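Local atomic coordinates of pertussis toxin-like subunit ArtA (Escherichia coli, PDB entry 4Z9D), a protein that probably transfers ADP-ribose from NAD to host trimeric G proteins, acting as the enzymatic subunit of a pertussis-like AB5 toxin. Residues Tyr8-Arg13 / Ile58-Ile63; Asp21-His26 / Tyr78-Arg83. The protein carries 2 engineered substitutions. All blocks are in the same frame, centred on the assembly; numbering follows the deposited sequence.

Contact 1: Tyr8-Arg13 / Ile58-Ile63. With NAD (nicotinamide-adenine-dinucleotide), chain F.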
loop_
_atom_site.group_PDB
_atom_site.type_symbol
_atom_site.label_atom_id
_atom_site.label_comp_id
_atom_site.label_asym_id
_atom_site.label_seq_id
_atom_site.Cartn_x
_atom_site.Cartn_y
_atom_site.Cartn_z
ATOM N N TYR A 8 -5.855 -0.674 -3.265
ATOM C CA TYR A 8 -4.920 -0.490 -4.367
ATOM C C TYR A 8 -3.471 -0.403 -3.908
ATOM O O TYR A 8 -3.181 0.106 -2.822
ATOM C CB TYR A 8 -5.219 0.780 -5.138
ATOM C CG TYR A 8 -6.572 0.866 -5.779
ATOM C CD1 TYR A 8 -6.818 0.238 -6.988
ATOM C CD2 TYR A 8 -7.577 1.627 -5.209
ATOM C CE1 TYR A 8 -8.056 0.351 -7.611
ATOM C CE2 TYR A 8 -8.824 1.733 -5.813
ATOM C CZ TYR A 8 -9.048 1.095 -7.015
ATOM O OH TYR A 8 -10.281 1.214 -7.619
ATOM N N ARG A 9 -2.558 -0.830 -4.772
ATOM C CA ARG A 9 -1.135 -0.593 -4.532
ATOM C C ARG A 9 -0.448 -0.181 -5.822
ATOM O O ARG A 9 -0.638 -0.812 -6.853
ATOM C CB ARG A 9 -0.444 -1.838 -3.939
ATOM C CG ARG A 9 1.081 -1.667 -3.806
ATOM C CD ARG A 9 1.770 -2.764 -2.981
ATOM N NE ARG A 9 3.229 -2.631 -3.109
ATOM C CZ ARG A 9 3.968 -1.753 -2.448
ATOM N NH1 ARG A 9 3.412 -0.954 -1.545
ATOM N NH2 ARG A 9 5.281 -1.692 -2.673
ATOM N N VAL A 10 0.324 0.900 -5.759
ATOM C CA VAL A 10 1.176 1.302 -6.867
ATOM C C VAL A 10 2.558 0.668 -6.682
ATOM O O VAL A 10 3.161 0.796 -5.622
ATOM C CB VAL A 10 1.290 2.831 -6.954
ATOM C CG1 VAL A 10 2.196 3.232 -8.127
ATOM C CG2 VAL A 10 -0.086 3.431 -7.146
ATOM N N ASP A 11 3.052 -0.023 -7.711
ATOM C CA ASP A 11 4.342 -0.721 -7.632
ATOM C C ASP A 11 5.023 -0.741 -9.005
ATOM O O ASP A 11 4.351 -0.750 -10.032
ATOM C CB ASP A 11 4.134 -2.149 -7.097
ATOM C CG ASP A 11 5.406 -2.753 -6.501
ATOM O OD1 ASP A 11 6.375 -2.983 -7.265
ATOM O OD2 ASP A 11 5.441 -3.009 -5.274
ATOM N N SER A 12 6.349 -0.811 -9.032
ATOM C CA SER A 12 7.053 -0.776 -10.311
ATOM C C SER A 12 7.176 -2.152 -10.962
ATOM O O SER A 12 7.495 -2.259 -12.147
ATOM C CB SER A 12 8.452 -0.183 -10.131
ATOM O OG SER A 12 9.181 -0.906 -9.156
ATOM N N ARG A 13 6.959 -3.207 -10.181
ATOM C CA ARG A 13 7.068 -4.567 -10.692
ATOM C C ARG A 13 5.837 -4.955 -11.500
ATOM O O ARG A 13 4.722 -4.558 -11.160
ATOM C CB ARG A 13 7.302 -5.557 -9.553
ATOM C CG ARG A 13 8.672 -5.380 -8.939
ATOM C CD ARG A 13 8.758 -5.981 -7.556
ATOM N NE ARG A 13 7.987 -5.276 -6.545
ATOM C CZ ARG A 13 7.727 -5.800 -5.355
ATOM N NH1 ARG A 13 8.221 -6.997 -5.068
ATOM N NH2 ARG A 13 7.006 -5.133 -4.451
ATOM N N ILE A 58 -8.188 7.764 -6.261
ATOM C CA ILE A 58 -7.711 9.123 -6.473
ATOM C C ILE A 58 -6.307 9.267 -5.922
ATOM O O ILE A 58 -5.433 9.850 -6.574
ATOM C CB ILE A 58 -8.651 10.152 -5.820
ATOM C CG1 ILE A 58 -9.916 10.282 -6.667
ATOM C CG2 ILE A 58 -7.949 11.502 -5.672
ATOM C CD1 ILE A 58 -11.092 10.895 -5.945
ATOM N N GLU A 59 -6.085 8.725 -4.723
ATOM C CA GLU A 59 -4.760 8.737 -4.111
ATOM C C GLU A 59 -3.707 8.005 -4.929
ATOM O O GLU A 59 -2.548 8.411 -4.925
ATOM C CB GLU A 59 -4.793 8.145 -2.694
ATOM C CG GLU A 59 -5.383 9.093 -1.645
ATOM C CD GLU A 59 -5.289 8.553 -0.220
ATOM O OE1 GLU A 59 -4.772 7.426 -0.042
ATOM O OE2 GLU A 59 -5.727 9.265 0.720
ATOM N N THR A 60 -4.076 6.916 -5.607
ATOM C CA THR A 60 -3.074 6.170 -6.384
ATOM C C THR A 60 -2.437 7.012 -7.495
ATOM O O THR A 60 -1.234 6.891 -7.747
ATOM C CB THR A 60 -3.646 4.897 -7.026
ATOM O OG1 THR A 60 -4.634 5.237 -8.010
ATOM C CG2 THR A 60 -4.251 4.007 -5.960
ATOM N N TYR A 61 -3.237 7.819 -8.190
ATOM C CA TYR A 61 -2.671 8.689 -9.226
ATOM C C TYR A 61 -1.641 9.672 -8.671
ATOM O O TYR A 61 -0.631 9.981 -9.324
ATOM C CB TYR A 61 -3.777 9.460 -9.945
ATOM C CG TYR A 61 -4.641 8.578 -10.801
ATOM C CD1 TYR A 61 -4.165 8.071 -12.005
ATOM C CD2 TYR A 61 -5.923 8.231 -10.399
ATOM C CE1 TYR A 61 -4.951 7.257 -12.803
ATOM C CE2 TYR A 61 -6.722 7.413 -11.187
ATOM C CZ TYR A 61 -6.228 6.931 -12.386
ATOM O OH TYR A 61 -7.014 6.121 -13.166
ATOM N N ASN A 62 -1.906 10.175 -7.475
ATOM C CA ASN A 62 -1.016 11.139 -6.843
ATOM C C ASN A 62 0.268 10.502 -6.347
ATOM O O ASN A 62 1.340 11.089 -6.445
ATOM C CB ASN A 62 -1.726 11.835 -5.692
ATOM C CG ASN A 62 -2.831 12.763 -6.167
ATOM O OD1 ASN A 62 -2.813 13.250 -7.306
ATOM N ND2 ASN A 62 -3.801 13.016 -5.292
ATOM N N ILE A 63 0.151 9.303 -5.783
ATOM C CA ILE A 63 1.329 8.514 -5.422
ATOM C C ILE A 63 2.193 8.220 -6.659
ATOM O O ILE A 63 3.419 8.364 -6.629
ATOM C CB ILE A 63 0.910 7.190 -4.737
ATOM C CG1 ILE A 63 0.296 7.476 -3.366
ATOM C CG2 ILE A 63 2.093 6.236 -4.597
ATOM C CD1 ILE A 63 -0.436 6.269 -2.761
HETATM P PA NAD F . 8.038 0.271 -1.080
HETATM O O1A NAD F . 7.120 -0.790 -0.590
HETATM O O2A NAD F . 9.446 0.296 -0.607
HETATM O O5B NAD F . 7.991 0.221 -2.708
HETATM C C5B NAD F . 8.813 1.030 -3.566
HETATM C C4B NAD F . 9.454 0.094 -4.613
HETATM O O4B NAD F . 10.407 -0.807 -3.971
HETATM C C3B NAD F . 8.409 -0.826 -5.169
HETATM O O3B NAD F . 7.653 -0.093 -6.181
HETATM C C2B NAD F . 9.304 -1.854 -5.799
HETATM O O2B NAD F . 10.022 -1.224 -6.846
HETATM C C1B NAD F . 10.299 -2.092 -4.652
HETATM N N9A NAD F . 9.916 -3.041 -3.546
HETATM C C8A NAD F . 9.044 -2.971 -2.541
HETATM N N7A NAD F . 9.151 -4.093 -1.825
HETATM C C5A NAD F . 10.103 -4.854 -2.372
HETATM C C6A NAD F . 10.601 -6.061 -2.046
HETATM N N6A NAD F . 10.077 -6.657 -0.978
HETATM N N1A NAD F . 11.575 -6.652 -2.758
HETATM C C2A NAD F . 12.087 -5.977 -3.865
HETATM N N3A NAD F . 11.553 -4.722 -4.188
HETATM C C4A NAD F . 10.576 -4.191 -3.433
HETATM O O3 NAD F . 7.417 1.687 -0.758
HETATM P PN NAD F . 5.862 2.070 -1.043
HETATM O O1N NAD F . 4.976 0.900 -0.793
HETATM O O2N NAD F . 5.782 2.816 -2.318
HETATM O O5D NAD F . 5.649 3.068 0.178
HETATM C C5D NAD F . 6.490 4.210 0.386
HETATM C C4D NAD F . 5.711 5.288 1.147
HETATM O O4D NAD F . 4.470 5.463 0.379
HETATM C C3D NAD F . 5.305 4.812 2.555
HETATM O O3D NAD F . 5.144 5.927 3.439
HETATM C C2D NAD F . 3.939 4.236 2.240
HETATM O O2D NAD F . 3.132 4.118 3.433
HETATM C C1D NAD F . 3.360 5.260 1.272
HETATM N N1N NAD F . 2.173 4.666 0.558
HETATM C C2N NAD F . 2.352 3.915 -0.630
HETATM C C3N NAD F . 1.285 3.314 -1.297
HETATM C C7N NAD F . 1.475 2.584 -2.486
HETATM O O7N NAD F . 0.383 2.280 -3.215
HETATM N N7N NAD F . 2.721 2.276 -2.857
HETATM C C4N NAD F . 0.007 3.461 -0.764
HETATM C C5N NAD F . -0.191 4.201 0.402
HETATM C C6N NAD F . 0.872 4.795 1.076
#
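Thr60 turns (chi1 65°) so that its methyl CG2 lies anti to its own carbonyl carbon and meets Tyr8, 3.5 Å from CB, while OG1 folds back to bond the backbone O of Leu57. Val10, with CG1 anti to its backbone N (chi1 180°), lays its other methyl, CG2, against the helix, 3.7 Å from Thr60 O. Threonine suits this place because one face of it is apolar and its hydroxyl is paid for inside its own helix. Ile63, a turn further on, brings CG2 to 4.2 Å from Val10 CB and extends CD1 over the face of the nicotinamide ring, 3.5 Å from NAD C4N. Strand 8-11 and helix 58-63 run nearly parallel here, their axes 13° apart, and both line the NAD pocket of the ADP-ribosyltransferase fold. The strand grips the nicotinamide amide with its main chain: Val10 N donates to NAD O7N at 2.9 Å, and NAD N7N donates to Val10 O at 3.2 Å, a paired clamp that fixes the rotation of the carboxamide. Arg9 points to the other side of the strand; its extended chain carries the guanidinium to the diphosphate, where NH2 bonds O1A at 2.9 Å and NH1 bonds O1N. An arginine so placed on this first strand is consistent with the R-S-E class of ADP-ribosylating toxins. Asp11 holds the neighbouring arginines. Arg13 grips it side-on, NE to OD1 and NH2 to OD2 at 2.8 Å, and Arg9 NH2 reaches OD2 from the opposite face of the carboxylate. Asp11 OD1 also accepts from Arg13 N, making an Asx turn, and the guanidinium of Arg13, steadied in this way, lies with one face over the adenine.

Contact 2: Asp21-His26 / Tyr78-Arg83; sequences DGFRSH and YRYRIR. With NAD (nicotinamide-adenine-dinucleotide), chain F.
Phe23 is the centre of this contact, driving the edge of its ring into the face of Tyr80 and brushing Ile82 beside it. The two rings form a T-shaped pair, centroids 5.3 Å apart and planes at 87°, with Phe23 CZ standing 3.6 Å from Tyr80 CD2. One position along the ring, CE2 of Phe23 lies 3.8 Å from the terminal methyl CD1 of Ile82. Tyr80 and Ile82 are two residues apart on strand 78-83 and so present side chains on the same side of the sheet, where an aromatic ring and a branched aliphatic chain fill the space around the phenyl group. Tyrosine adds a polar tip: its OH is hydrogen-bonded to the backbone O of Arg13. Phe23 also makes a cation-pi contact with Arg9 and packs on Ile18 of helix 15-21, so its ring joins the short strand 23-24 to the central sheet. Just beyond it, the chain enters the NAD pocket. His26 NE2 donates an almost straight bond of 2.7 Å to NAD O2A, and one face of its imidazole lies over N7A of the adenine, whose amino group makes a weak bond to Arg24 O. Between the two segments the contact is apolar and aromatic, so shape and the weak electrostatics of an edge-to-face pair hold the phenyl ring, while the strand carrying it takes its directed bonds from Ile125 and His124.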
loop_
_atom_site.group_PDB
_atom_site.type_symbol
_atom_site.label_atom_id
_atom_site.label_comp_id
_atom_site.label_asym_id
_atom_site.label_seq_id
_atom_site.Cartn_x
_atom_site.Cartn_y
_atom_site.Cartn_z
ATOM N N ASP A 21 3.850 -14.138 -7.734
ATOM C CA ASP A 21 4.522 -14.090 -6.433
ATOM C C ASP A 21 3.807 -13.299 -5.348
ATOM O O ASP A 21 4.088 -13.478 -4.162
ATOM C CB ASP A 21 5.919 -13.496 -6.605
ATOM C CG ASP A 21 6.797 -14.328 -7.506
ATOM O OD1 ASP A 21 6.473 -15.510 -7.690
ATOM O OD2 ASP A 21 7.795 -13.797 -8.042
ATOM N N GLY A 22 2.882 -12.431 -5.744
ATOM C CA GLY A 22 2.274 -11.525 -4.788
ATOM C C GLY A 22 3.274 -10.477 -4.339
ATOM O O GLY A 22 4.304 -10.274 -4.989
ATOM N N PHE A 23 2.956 -9.786 -3.249
ATOM C CA PHE A 23 3.862 -8.810 -2.659
ATOM C C PHE A 23 4.475 -9.345 -1.380
ATOM O O PHE A 23 3.816 -10.077 -0.646
ATOM C CB PHE A 23 3.134 -7.490 -2.359
ATOM C CG PHE A 23 2.568 -6.802 -3.580
ATOM C CD1 PHE A 23 3.397 -6.083 -4.426
ATOM C CD2 PHE A 23 1.202 -6.808 -3.836
ATOM C CE1 PHE A 23 2.883 -5.421 -5.542
ATOM C CE2 PHE A 23 0.679 -6.135 -4.949
ATOM C CZ PHE A 23 1.521 -5.443 -5.794
ATOM N N ARG A 24 5.732 -8.997 -1.115
ATOM C CA ARG A 24 6.352 -9.333 0.164
ATOM C C ARG A 24 7.021 -8.096 0.756
ATOM O O ARG A 24 7.604 -7.287 0.029
ATOM C CB ARG A 24 7.366 -10.482 0.001
ATOM C CG ARG A 24 8.103 -10.842 1.293
ATOM C CD ARG A 24 8.728 -12.250 1.257
ATOM N NE ARG A 24 7.740 -13.316 1.091
ATOM C CZ ARG A 24 7.004 -13.846 2.069
ATOM N NH1 ARG A 24 6.147 -14.815 1.786
ATOM N NH2 ARG A 24 7.101 -13.408 3.319
ATOM N N SER A 25 6.935 -7.939 2.076
ATOM C CA SER A 25 7.507 -6.763 2.728
ATOM C C SER A 25 9.026 -6.808 2.642
ATOM O O SER A 25 9.601 -7.857 2.355
ATOM C CB SER A 25 7.096 -6.688 4.195
ATOM O OG SER A 25 7.531 -7.844 4.895
ATOM N N HIS A 26 9.666 -5.672 2.894
ATOM C CA HIS A 26 11.131 -5.612 2.926
ATOM C C HIS A 26 11.709 -6.457 4.060
ATOM O O HIS A 26 12.722 -7.146 3.897
ATOM C CB HIS A 26 11.613 -4.171 3.093
ATOM C CG HIS A 26 11.360 -3.306 1.903
ATOM N ND1 HIS A 26 12.134 -3.368 0.762
ATOM C CD2 HIS A 26 10.439 -2.335 1.683
ATOM C CE1 HIS A 26 11.686 -2.487 -0.114
ATOM N NE2 HIS A 26 10.663 -1.847 0.417
ATOM N N TYR A 78 2.548 0.384 -12.057
ATOM C CA TYR A 78 1.282 -0.303 -12.233
ATOM C C TYR A 78 0.413 -0.021 -11.017
ATOM O O TYR A 78 0.924 0.121 -9.906
ATOM C CB TYR A 78 1.489 -1.814 -12.389
ATOM C CG TYR A 78 2.388 -2.206 -13.547
ATOM C CD1 TYR A 78 1.856 -2.641 -14.746
ATOM C CD2 TYR A 78 3.774 -2.161 -13.420
ATOM C CE1 TYR A 78 2.668 -3.018 -15.792
ATOM C CE2 TYR A 78 4.600 -2.531 -14.467
ATOM C CZ TYR A 78 4.039 -2.957 -15.653
ATOM O OH TYR A 78 4.851 -3.329 -16.706
ATOM N N ARG A 79 -0.893 0.075 -11.226
ATOM C CA ARG A 79 -1.833 0.100 -10.116
ATOM C C ARG A 79 -2.453 -1.282 -9.997
ATOM O O ARG A 79 -3.100 -1.745 -10.932
ATOM C CB ARG A 79 -2.923 1.157 -10.333
ATOM C CG ARG A 79 -3.876 1.317 -9.155
ATOM C CD ARG A 79 -4.994 2.288 -9.446
ATOM N NE ARG A 79 -5.903 1.797 -10.482
ATOM C CZ ARG A 79 -6.051 2.341 -11.686
ATOM N NH1 ARG A 79 -5.364 3.418 -12.021
ATOM N NH2 ARG A 79 -6.909 1.815 -12.546
ATOM N N TYR A 80 -2.237 -1.943 -8.868
ATOM C CA TYR A 80 -2.840 -3.245 -8.617
ATOM C C TYR A 80 -4.094 -3.105 -7.771
ATOM O O TYR A 80 -4.114 -2.336 -6.807
ATOM C CB TYR A 80 -1.837 -4.170 -7.916
ATOM C CG TYR A 80 -0.699 -4.604 -8.792
ATOM C CD1 TYR A 80 -0.795 -5.770 -9.550
ATOM C CD2 TYR A 80 0.467 -3.854 -8.873
ATOM C CE1 TYR A 80 0.245 -6.176 -10.356
ATOM C CE2 TYR A 80 1.504 -4.239 -9.693
ATOM C CZ TYR A 80 1.391 -5.406 -10.427
ATOM O OH TYR A 80 2.429 -5.806 -11.236
ATOM N N ARG A 81 -5.145 -3.833 -8.134
ATOM C CA ARG A 81 -6.329 -3.897 -7.288
ATOM C C ARG A 81 -6.286 -5.191 -6.511
ATOM O O ARG A 81 -6.046 -6.249 -7.082
ATOM C CB ARG A 81 -7.624 -3.823 -8.096
ATOM C CG ARG A 81 -8.810 -3.541 -7.186
ATOM C CD ARG A 81 -10.153 -3.765 -7.864
ATOM N NE ARG A 81 -10.269 -3.117 -9.167
ATOM C CZ ARG A 81 -11.113 -2.126 -9.448
ATOM N NH1 ARG A 81 -11.913 -1.629 -8.511
ATOM N NH2 ARG A 81 -11.153 -1.626 -10.676
ATOM N N ILE A 82 -6.523 -5.109 -5.206
ATOM C CA ILE A 82 -6.272 -6.244 -4.325
ATOM C C ILE A 82 -7.434 -6.513 -3.387
ATOM O O ILE A 82 -7.955 -5.594 -2.770
ATOM C CB ILE A 82 -5.004 -6.003 -3.466
ATOM C CG1 ILE A 82 -3.810 -5.575 -4.330
ATOM C CG2 ILE A 82 -4.655 -7.236 -2.601
ATOM C CD1 ILE A 82 -2.667 -4.965 -3.517
ATOM N N ARG A 83 -7.844 -7.777 -3.262
ATOM C CA ARG A 83 -8.823 -8.123 -2.241
ATOM C C ARG A 83 -8.154 -8.150 -0.873
ATOM O O ARG A 83 -7.145 -8.828 -0.669
ATOM C CB ARG A 83 -9.492 -9.470 -2.532
ATOM C CG ARG A 83 -10.367 -9.970 -1.383
ATOM C CD ARG A 83 -11.233 -11.147 -1.821
ATOM N NE ARG A 83 -10.423 -12.296 -2.224
ATOM C CZ ARG A 83 -9.788 -13.109 -1.378
ATOM N NH1 ARG A 83 -9.853 -12.899 -0.067
ATOM N NH2 ARG A 83 -9.084 -14.133 -1.842
HETATM P PA NAD F . 8.038 0.271 -1.080
HETATM O O1A NAD F . 7.120 -0.790 -0.590
HETATM O O2A NAD F . 9.446 0.296 -0.607
HETATM O O5B NAD F . 7.991 0.221 -2.708
HETATM C C5B NAD F . 8.813 1.030 -3.566
HETATM C C4B NAD F . 9.454 0.094 -4.613
HETATM O O4B NAD F . 10.407 -0.807 -3.971
HETATM C C3B NAD F . 8.409 -0.826 -5.169
HETATM O O3B NAD F . 7.653 -0.093 -6.181
HETATM C C2B NAD F . 9.304 -1.854 -5.799
HETATM O O2B NAD F . 10.022 -1.224 -6.846
HETATM C C1B NAD F . 10.299 -2.092 -4.652
HETATM N N9A NAD F . 9.916 -3.041 -3.546
HETATM C C8A NAD F . 9.044 -2.971 -2.541
HETATM N N7A NAD F . 9.151 -4.093 -1.825
HETATM C C5A NAD F . 10.103 -4.854 -2.372
HETATM C C6A NAD F . 10.601 -6.061 -2.046
HETATM N N6A NAD F . 10.077 -6.657 -0.978
HETATM N N1A NAD F . 11.575 -6.652 -2.758
HETATM C C2A NAD F . 12.087 -5.977 -3.865
HETATM N N3A NAD F . 11.553 -4.722 -4.188
HETATM C C4A NAD F . 10.576 -4.191 -3.433
HETATM O O3 NAD F . 7.417 1.687 -0.758
HETATM P PN NAD F . 5.862 2.070 -1.043
HETATM O O1N NAD F . 4.976 0.900 -0.793
HETATM O O2N NAD F . 5.782 2.816 -2.318
HETATM O O5D NAD F . 5.649 3.068 0.178
HETATM C C5D NAD F . 6.490 4.210 0.386
HETATM C C4D NAD F . 5.711 5.288 1.147
HETATM O O4D NAD F . 4.470 5.463 0.379
HETATM C C3D NAD F . 5.305 4.812 2.555
HETATM O O3D NAD F . 5.144 5.927 3.439
HETATM C C2D NAD F . 3.939 4.236 2.240
HETATM O O2D NAD F . 3.132 4.118 3.433
HETATM C C1D NAD F . 3.360 5.260 1.272
HETATM N N1N NAD F . 2.173 4.666 0.558
HETATM C C2N NAD F . 2.352 3.915 -0.630
HETATM C C3N NAD F . 1.285 3.314 -1.297
HETATM C C7N NAD F . 1.475 2.584 -2.486
HETATM O O7N NAD F . 0.383 2.280 -3.215
HETATM N N7N NAD F . 2.721 2.276 -2.857
HETATM C C4N NAD F . 0.007 3.461 -0.764
HETATM C C5N NAD F . -0.191 4.201 0.402
HETATM C C6N NAD F . 0.872 4.795 1.076
#

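How the contacts relate
The two contacts meet along the edge of the four-stranded antiparallel sheet, where strands 6-11 and 77-83 are neighbours, and their centres lie 11 Å apart. The main-chain bond from Tyr80 N to Arg9 O, 2.8 Å, is part of this strand pairing, and the hydrogen bond of Tyr80 OH to Arg13 O, at 2.6 Å, adds a side-chain tie. Thr60 of contact 1 also packs on Arg79 of contact 2, Thr60 OG1 lying 3.3 Å from Arg79 CD. Both reach the same NAD: contact 1 holds the nicotinamide, the diphosphate and one face of the adenine through Arg13, while His26 of contact 2 lies over the other face and also bonds the diphosphate.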